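Local coordinates for protein TSC1 N-terminal domain (PDB 7A0M) that probably binds phosphoinositides at the lysosome as the N-terminal part of TSC1, a subunit of the TSC complex that regulates mTORC1, at residues B[386-389]-B[390-393]; B[363-366]-B[367-371]; B[320-323]-B[324-327]. All coordinates share one frame; numbering follows the deposited sequence.

Interaction 1: B[386-389]-B[390-393]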
loop_
_atom_site.group_PDB
_atom_site.type_symbol
_atom_site.label_atom_id
_atom_site.label_comp_id
_atom_site.label_asym_id
_atom_site.label_seq_id
_atom_site.Cartn_x
_atom_site.Cartn_y
_atom_site.Cartn_z
ATOM N N THR B 386 15.025 -6.542 -9.243
ATOM C CA THR B 386 14.533 -6.092 -10.529
ATOM C C THR B 386 13.485 -7.087 -11.010
ATOM O O THR B 386 13.197 -8.091 -10.353
ATOM C CB THR B 386 15.680 -5.961 -11.533
ATOM O OG1 THR B 386 16.231 -7.257 -11.804
ATOM C CG2 THR B 386 16.775 -5.065 -10.975
ATOM N N ILE B 387 12.896 -6.805 -12.173
ATOM C CA ILE B 387 11.938 -7.744 -12.735
ATOM C C ILE B 387 12.621 -9.048 -13.131
ATOM O O ILE B 387 11.969 -10.096 -13.189
ATOM C CB ILE B 387 11.197 -7.101 -13.925
ATOM C CG1 ILE B 387 10.047 -7.996 -14.391
ATOM C CG2 ILE B 387 12.159 -6.812 -15.068
ATOM C CD1 ILE B 387 9.188 -7.372 -15.465
ATOM N N GLU B 388 13.934 -9.014 -13.377
ATOM C CA GLU B 388 14.675 -10.221 -13.723
ATOM C C GLU B 388 15.027 -11.035 -12.482
ATOM O O GLU B 388 14.705 -12.225 -12.393
ATOM C CB GLU B 388 15.945 -9.854 -14.496
ATOM C CG GLU B 388 15.698 -9.316 -15.892
ATOM C CD GLU B 388 14.918 -10.285 -16.756
ATOM O OE1 GLU B 388 13.765 -9.967 -17.114
ATOM O OE2 GLU B 388 15.454 -11.370 -17.067
ATOM N N THR B 389 15.696 -10.405 -11.511
ATOM C CA THR B 389 16.173 -11.131 -10.339
ATOM C C THR B 389 15.041 -11.597 -9.432
ATOM O O THR B 389 15.240 -12.536 -8.655
ATOM C CB THR B 389 17.152 -10.270 -9.541
ATOM O OG1 THR B 389 16.550 -9.003 -9.246
ATOM C CG2 THR B 389 18.433 -10.049 -10.332
ATOM N N GLU B 390 13.866 -10.966 -9.504
ATOM C CA GLU B 390 12.715 -11.478 -8.765
ATOM C C GLU B 390 12.381 -12.900 -9.199
ATOM O O GLU B 390 12.010 -13.742 -8.372
ATOM C CB GLU B 390 11.511 -10.559 -8.958
ATOM C CG GLU B 390 10.242 -11.065 -8.292
ATOM C CD GLU B 390 9.075 -10.121 -8.474
ATOM O OE1 GLU B 390 8.912 -9.215 -7.631
ATOM O OE2 GLU B 390 8.328 -10.273 -9.464
ATOM N N LYS B 391 12.513 -13.186 -10.493
ATOM C CA LYS B 391 12.302 -14.539 -10.992
ATOM C C LYS B 391 13.538 -15.410 -10.807
ATOM O O LYS B 391 13.417 -16.633 -10.680
ATOM C CB LYS B 391 11.902 -14.492 -12.468
ATOM C CG LYS B 391 10.573 -13.800 -12.726
ATOM C CD LYS B 391 10.271 -13.712 -14.213
ATOM C CE LYS B 391 11.299 -12.851 -14.932
ATOM N NZ LYS B 391 10.957 -12.655 -16.367
ATOM N N THR B 392 14.726 -14.803 -10.785
ATOM C CA THR B 392 15.982 -15.542 -10.775
ATOM C C THR B 392 16.473 -15.850 -9.364
ATOM O O THR B 392 16.984 -16.948 -9.114
ATOM C CB THR B 392 17.048 -14.751 -11.549
ATOM O OG1 THR B 392 16.861 -14.945 -12.957
ATOM C CG2 THR B 392 18.457 -15.190 -11.165
ATOM N N ASN B 393 16.302 -14.923 -8.424
ATOM C CA ASN B 393 16.783 -15.121 -7.062
ATOM C C ASN B 393 15.773 -15.955 -6.280
ATOM O O ASN B 393 14.606 -15.569 -6.156
ATOM C CB ASN B 393 17.022 -13.775 -6.379
ATOM C CG ASN B 393 17.837 -13.900 -5.103
ATOM O OD1 ASN B 393 17.697 -14.862 -4.349
ATOM N ND2 ASN B 393 18.699 -12.921 -4.859
#
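Glu388 and Lys391 sit three residues apart where the chain winds into the short helix 389-392, and their side chains cross obliquely. OE1 of Glu388 ends 4.0 Å from NZ of Lys391, a long salt bridge rather than a tight one. The lysine chain reaches back because it bends at CG-CD (chi3 -64°), and the same bend lays its CE 3.3 Å from Ile387 O, so the methylene next to the ammonium rests on a backbone carbonyl.

The threonines organise the start of the helix differently, as a capping box. Thr386 N donates to Thr389 OG1 at 2.9 Å, and Thr386 OG1 in turn accepts a weak capping bond, 3.3 Å long, from Glu388 N. Backbone bonds then close the turn: Glu390 N to Thr386 O at 3.1 Å, and Asn393 N to Thr389 O at 2.6 Å, short and fairly straight (164°). Asn393 is the first residue to leave helical torsions; its OD1 accepts from Thr395 N and so caps the next turn.

Glu390 heads away from this turn. With CG trans to its backbone N (chi1 176°) and the chain extended beyond, its buried carboxylate meets three donors: OE2 takes Asn337 ND2, and OE1 takes Ile336 N and Asn381 ND2. The short helix is thereby tied to the start of helix 335-343, where Ile387 also packs against Ile336 and Asp340, while Thr386 lies against Arg343 of the second subunit.

Interaction 2: B[363-366]-B[367-371]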
loop_
_atom_site.group_PDB
_atom_site.type_symbol
_atom_site.label_atom_id
_atom_site.label_comp_id
_atom_site.label_asym_id
_atom_site.label_seq_id
_atom_site.Cartn_x
_atom_site.Cartn_y
_atom_site.Cartn_z
ATOM N N ALA B 363 -5.835 -0.003 -20.157
ATOM C CA ALA B 363 -6.433 0.986 -19.263
ATOM C C ALA B 363 -7.553 0.379 -18.429
ATOM O O ALA B 363 -7.711 0.712 -17.249
ATOM C CB ALA B 363 -6.949 2.178 -20.069
ATOM N N GLU B 364 -8.345 -0.516 -19.024
ATOM C CA GLU B 364 -9.444 -1.133 -18.288
ATOM C C GLU B 364 -8.933 -2.079 -17.207
ATOM O O GLU B 364 -9.503 -2.141 -16.111
ATOM C CB GLU B 364 -10.369 -1.865 -19.258
ATOM C CG GLU B 364 -11.217 -0.949 -20.126
ATOM C CD GLU B 364 -11.966 -1.702 -21.207
ATOM O OE1 GLU B 364 -11.809 -2.938 -21.289
ATOM O OE2 GLU B 364 -12.712 -1.060 -21.976
ATOM N N ILE B 365 -7.869 -2.834 -17.498
ATOM C CA ILE B 365 -7.269 -3.695 -16.481
ATOM C C ILE B 365 -6.729 -2.858 -15.327
ATOM O O ILE B 365 -6.902 -3.205 -14.152
ATOM C CB ILE B 365 -6.171 -4.579 -17.101
ATOM C CG1 ILE B 365 -6.774 -5.560 -18.107
ATOM C CG2 ILE B 365 -5.409 -5.329 -16.016
ATOM C CD1 ILE B 365 -7.381 -6.794 -17.477
ATOM N N ARG B 366 -6.070 -1.741 -15.645
ATOM C CA ARG B 366 -5.551 -0.855 -14.607
ATOM C C ARG B 366 -6.676 -0.273 -13.764
ATOM O O ARG B 366 -6.609 -0.277 -12.529
ATOM C CB ARG B 366 -4.731 0.267 -15.240
ATOM C CG ARG B 366 -3.367 -0.153 -15.731
ATOM C CD ARG B 366 -2.546 1.068 -16.082
ATOM N NE ARG B 366 -2.840 1.584 -17.414
ATOM C CZ ARG B 366 -2.110 1.315 -18.491
ATOM N NH1 ARG B 366 -1.041 0.536 -18.391
ATOM N NH2 ARG B 366 -2.446 1.826 -19.667
ATOM N N GLU B 367 -7.718 0.245 -14.419
ATOM C CA GLU B 367 -8.793 0.912 -13.694
ATOM C C GLU B 367 -9.509 -0.052 -12.755
ATOM O O GLU B 367 -9.930 0.334 -11.659
ATOM C CB GLU B 367 -9.777 1.537 -14.682
ATOM C CG GLU B 367 -10.687 2.597 -14.078
ATOM C CD GLU B 367 -9.917 3.786 -13.528
ATOM O OE1 GLU B 367 -9.423 3.705 -12.383
ATOM O OE2 GLU B 367 -9.800 4.802 -14.245
ATOM N N ARG B 368 -9.648 -1.314 -13.164
ATOM C CA ARG B 368 -10.266 -2.315 -12.304
ATOM C C ARG B 368 -9.310 -2.852 -11.249
ATOM O O ARG B 368 -9.766 -3.416 -10.249
ATOM C CB ARG B 368 -10.807 -3.472 -13.146
ATOM C CG ARG B 368 -11.983 -3.094 -14.030
ATOM C CD ARG B 368 -12.695 -4.329 -14.548
ATOM N NE ARG B 368 -13.950 -3.997 -15.215
ATOM C CZ ARG B 368 -14.996 -4.814 -15.284
ATOM N NH1 ARG B 368 -14.941 -6.014 -14.721
ATOM N NH2 ARG B 368 -16.100 -4.431 -15.911
ATOM N N SER B 369 -8.001 -2.694 -11.447
ATOM C CA SER B 369 -7.022 -3.083 -10.441
ATOM C C SER B 369 -6.825 -2.022 -9.367
ATOM O O SER B 369 -6.101 -2.274 -8.398
ATOM C CB SER B 369 -5.678 -3.394 -11.104
ATOM O OG SER B 369 -5.789 -4.479 -12.008
ATOM N N GLU B 370 -7.438 -0.845 -9.526
ATOM C CA GLU B 370 -7.254 0.236 -8.563
ATOM C C GLU B 370 -7.740 -0.159 -7.173
ATOM O O GLU B 370 -7.100 0.172 -6.168
ATOM C CB GLU B 370 -7.980 1.492 -9.046
ATOM C CG GLU B 370 -7.175 2.336 -10.020
ATOM C CD GLU B 370 -5.935 2.935 -9.384
ATOM O OE1 GLU B 370 -6.087 3.785 -8.480
ATOM O OE2 GLU B 370 -4.813 2.554 -9.783
ATOM N N ARG B 371 -8.872 -0.865 -7.093
ATOM C CA ARG B 371 -9.426 -1.212 -5.788
ATOM C C ARG B 371 -8.532 -2.190 -5.034
ATOM O O ARG B 371 -8.495 -2.166 -3.799
ATOM C CB ARG B 371 -10.834 -1.789 -5.941
ATOM C CG ARG B 371 -10.922 -3.027 -6.817
ATOM C CD ARG B 371 -12.143 -3.854 -6.453
ATOM N NE ARG B 371 -12.370 -4.950 -7.390
ATOM C CZ ARG B 371 -13.196 -5.965 -7.164
ATOM N NH1 ARG B 371 -13.869 -6.033 -6.023
ATOM N NH2 ARG B 371 -13.344 -6.917 -8.074
#
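Within helix 357-373, Ser369 turns its hydroxyl back onto the carbonyl of Ile365, one turn earlier, as serines inside helices often do. OG donates to Ile365 O at 2.7 Å, and Ser369 N reaches the same oxygen at 3.0 Å. The two donors come from opposite faces of the carbonyl plane, OG tilted 35° out of it, so the oxygen is gripped by a main-chain and a side-chain bond at once. The hydroxyl gets there because it is folded beside its own backbone N (chi1 -62°). It is also hydrogen-bonded to Tyr274 OH of helix 267-278, which makes this buried serine a polar link between two helices of an all-helical fold.

The regular ladder of the helix runs alongside: Glu367 N bonds to Ala363 O at 2.9 Å, and Arg368 N to Glu364 O at 3.1 Å. Arg368 lays its CG against that second carbonyl, 3.4 Å from Glu364 O, and then runs extended from CG to NE. Its guanidinium bypasses the carboxylate of Glu364, for NE stays 6.5 Å from Glu364 OE1. It engages instead Leu278 O, Asp281 in a salt bridge, and the ring of Phe279 in a cation-pi contact.

On another side of the helix, Glu370 brings CG to 3.7 Å from Arg366 O while its carboxylate pairs with Arg373. Arg366, bent at CG-CD (chi3 -82°), carries its guanidinium into the subunit interface, where NH1 donates to Tyr383 O of the second subunit and, weakly, to Arg343 O of its own chain.

Interaction 3: B[320-323]-B[324-327]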
loop_
_atom_site.group_PDB
_atom_site.type_symbol
_atom_site.label_atom_id
_atom_site.label_comp_id
_atom_site.label_asym_id
_atom_site.label_seq_id
_atom_site.Cartn_x
_atom_site.Cartn_y
_atom_site.Cartn_z
ATOM N N VAL B 320 -16.264 -13.241 -9.334
ATOM C CA VAL B 320 -15.568 -14.340 -8.671
ATOM C C VAL B 320 -15.236 -13.898 -7.248
ATOM O O VAL B 320 -14.456 -12.948 -7.076
ATOM C CB VAL B 320 -14.299 -14.741 -9.431
ATOM C CG1 VAL B 320 -13.642 -15.943 -8.771
ATOM C CG2 VAL B 320 -14.628 -15.036 -10.889
ATOM N N PRO B 321 -15.799 -14.540 -6.219
ATOM C CA PRO B 321 -15.589 -14.046 -4.845
ATOM C C PRO B 321 -14.139 -14.069 -4.388
ATOM O O PRO B 321 -13.715 -13.166 -3.656
ATOM C CB PRO B 321 -16.460 -14.990 -4.003
ATOM C CG PRO B 321 -17.492 -15.504 -4.950
ATOM C CD PRO B 321 -16.800 -15.617 -6.277
ATOM N N TYR B 322 -13.364 -15.074 -4.789
ATOM C CA TYR B 322 -12.004 -15.244 -4.296
ATOM C C TYR B 322 -10.970 -14.475 -5.111
ATOM O O TYR B 322 -9.767 -14.653 -4.886
ATOM C CB TYR B 322 -11.638 -16.731 -4.263
ATOM C CG TYR B 322 -10.869 -17.141 -3.027
ATOM C CD1 TYR B 322 -11.467 -17.112 -1.774
ATOM C CD2 TYR B 322 -9.549 -17.562 -3.113
ATOM C CE1 TYR B 322 -10.770 -17.485 -0.640
ATOM C CE2 TYR B 322 -8.844 -17.939 -1.984
ATOM C CZ TYR B 322 -9.460 -17.898 -0.751
ATOM O OH TYR B 322 -8.764 -18.273 0.375
ATOM N N LEU B 323 -11.406 -13.637 -6.049
ATOM C CA LEU B 323 -10.463 -12.837 -6.827
ATOM C C LEU B 323 -9.577 -11.928 -5.977
ATOM O O LEU B 323 -8.374 -11.841 -6.279
ATOM C CB LEU B 323 -11.224 -12.020 -7.880
ATOM C CG LEU B 323 -10.371 -11.157 -8.813
ATOM C CD1 LEU B 323 -9.384 -12.016 -9.592
ATOM C CD2 LEU B 323 -11.247 -10.352 -9.759
ATOM N N PRO B 324 -10.074 -11.222 -4.948
ATOM C CA PRO B 324 -9.160 -10.388 -4.144
ATOM C C PRO B 324 -8.021 -11.168 -3.511
ATOM O O PRO B 324 -6.884 -10.682 -3.481
ATOM C CB PRO B 324 -10.085 -9.776 -3.082
ATOM C CG PRO B 324 -11.428 -9.786 -3.704
ATOM C CD PRO B 324 -11.479 -11.029 -4.539
ATOM N N GLU B 325 -8.297 -12.370 -2.999
ATOM C CA GLU B 325 -7.232 -13.190 -2.430
ATOM C C GLU B 325 -6.235 -13.629 -3.493
ATOM O O GLU B 325 -5.054 -13.834 -3.188
ATOM C CB GLU B 325 -7.829 -14.405 -1.719
ATOM C CG GLU B 325 -8.682 -14.067 -0.498
ATOM C CD GLU B 325 -10.088 -13.616 -0.856
ATOM O OE1 GLU B 325 -10.361 -13.392 -2.054
ATOM O OE2 GLU B 325 -10.921 -13.480 0.064
ATOM N N TYR B 326 -6.687 -13.778 -4.741
ATOM C CA TYR B 326 -5.773 -14.141 -5.820
ATOM C C TYR B 326 -4.820 -12.996 -6.140
ATOM O O TYR B 326 -3.632 -13.223 -6.396
ATOM C CB TYR B 326 -6.566 -14.553 -7.059
ATOM C CG TYR B 326 -5.722 -15.124 -8.174
ATOM C CD1 TYR B 326 -4.747 -16.078 -7.914
ATOM C CD2 TYR B 326 -5.909 -14.721 -9.490
ATOM C CE1 TYR B 326 -3.976 -16.608 -8.932
ATOM C CE2 TYR B 326 -5.144 -15.246 -10.515
ATOM C CZ TYR B 326 -4.179 -16.190 -10.230
ATOM O OH TYR B 326 -3.415 -16.714 -11.247
ATOM N N PHE B 327 -5.325 -11.758 -6.136
ATOM C CA PHE B 327 -4.448 -10.599 -6.281
ATOM C C PHE B 327 -3.397 -10.572 -5.179
ATOM O O PHE B 327 -2.219 -10.299 -5.439
ATOM C CB PHE B 327 -5.278 -9.312 -6.268
ATOM C CG PHE B 327 -4.474 -8.058 -6.507
ATOM C CD1 PHE B 327 -3.769 -7.454 -5.475
ATOM C CD2 PHE B 327 -4.442 -7.471 -7.761
ATOM C CE1 PHE B 327 -3.035 -6.303 -5.695
ATOM C CE2 PHE B 327 -3.712 -6.317 -7.986
ATOM C CZ PHE B 327 -3.009 -5.733 -6.952
#
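Two torsions lay the carboxylate of Glu325 on the ring of Tyr322: the tyrosine stands off the staggered positions (chi1 -139°), and the glutamate folds at CB-CG (chi2 80°). The flat groups end stacked, their planes only 2° apart, with Glu325 CD 3.9 Å from Tyr322 CD1. Over the same face, displaced toward CE2, lies Glu325 CB as a CH-pi contact, 3.9 Å from the centroid of the Tyr322 ring. The tyrosine side chain also packs on Ile250 and Val253 of helix 242-255.

Tyr322 is the N-cap of helix 323-333, third residue of a type I turn from Val320 to Leu323. Its carbonyl takes Tyr326 N at 3.2 Å in the carbonyl plane, and Phe327 N bonds to Leu323 O at 3.1 Å. Leu323 CD1 meets the edge of the Tyr326 ring, 4.4 Å from CD2.

Replacing Tyr322 by an alanine would probably leave the Glu325 chain without the face it lies on, free to swing, and take away the packing on helix 242-255.

Glu325 OE1 lies 3.2 Å from Tyr322 O, both acceptors; this proximity could raise the carboxylate's affinity for a proton, although the positive end of the helix dipole would work against that.

In the fold
From the N terminus the order is interaction 3, interaction 2, interaction 1, strictly in series: none encloses or crosses another, and each closes only a local turn. Interaction 3 starts helix 323-333, interaction 2 lies inside helix 357-373, and interaction 1 spans the entry to helix 389-392 and its end. The first two approach closely, about 4 Å between nearest atoms, and share Tyr274 of helix 267-278; Phe327 also meets Phe372 farther along helix 357-373. Interaction 1 lies apart, its centre 25 Å from each of the others, yet helix 335-343 joins it to interaction 2, touching Ile387 through Ile336 and Ser369 through Ile342. Tyr383 of the second subunit reaches both Phe327 and Arg366.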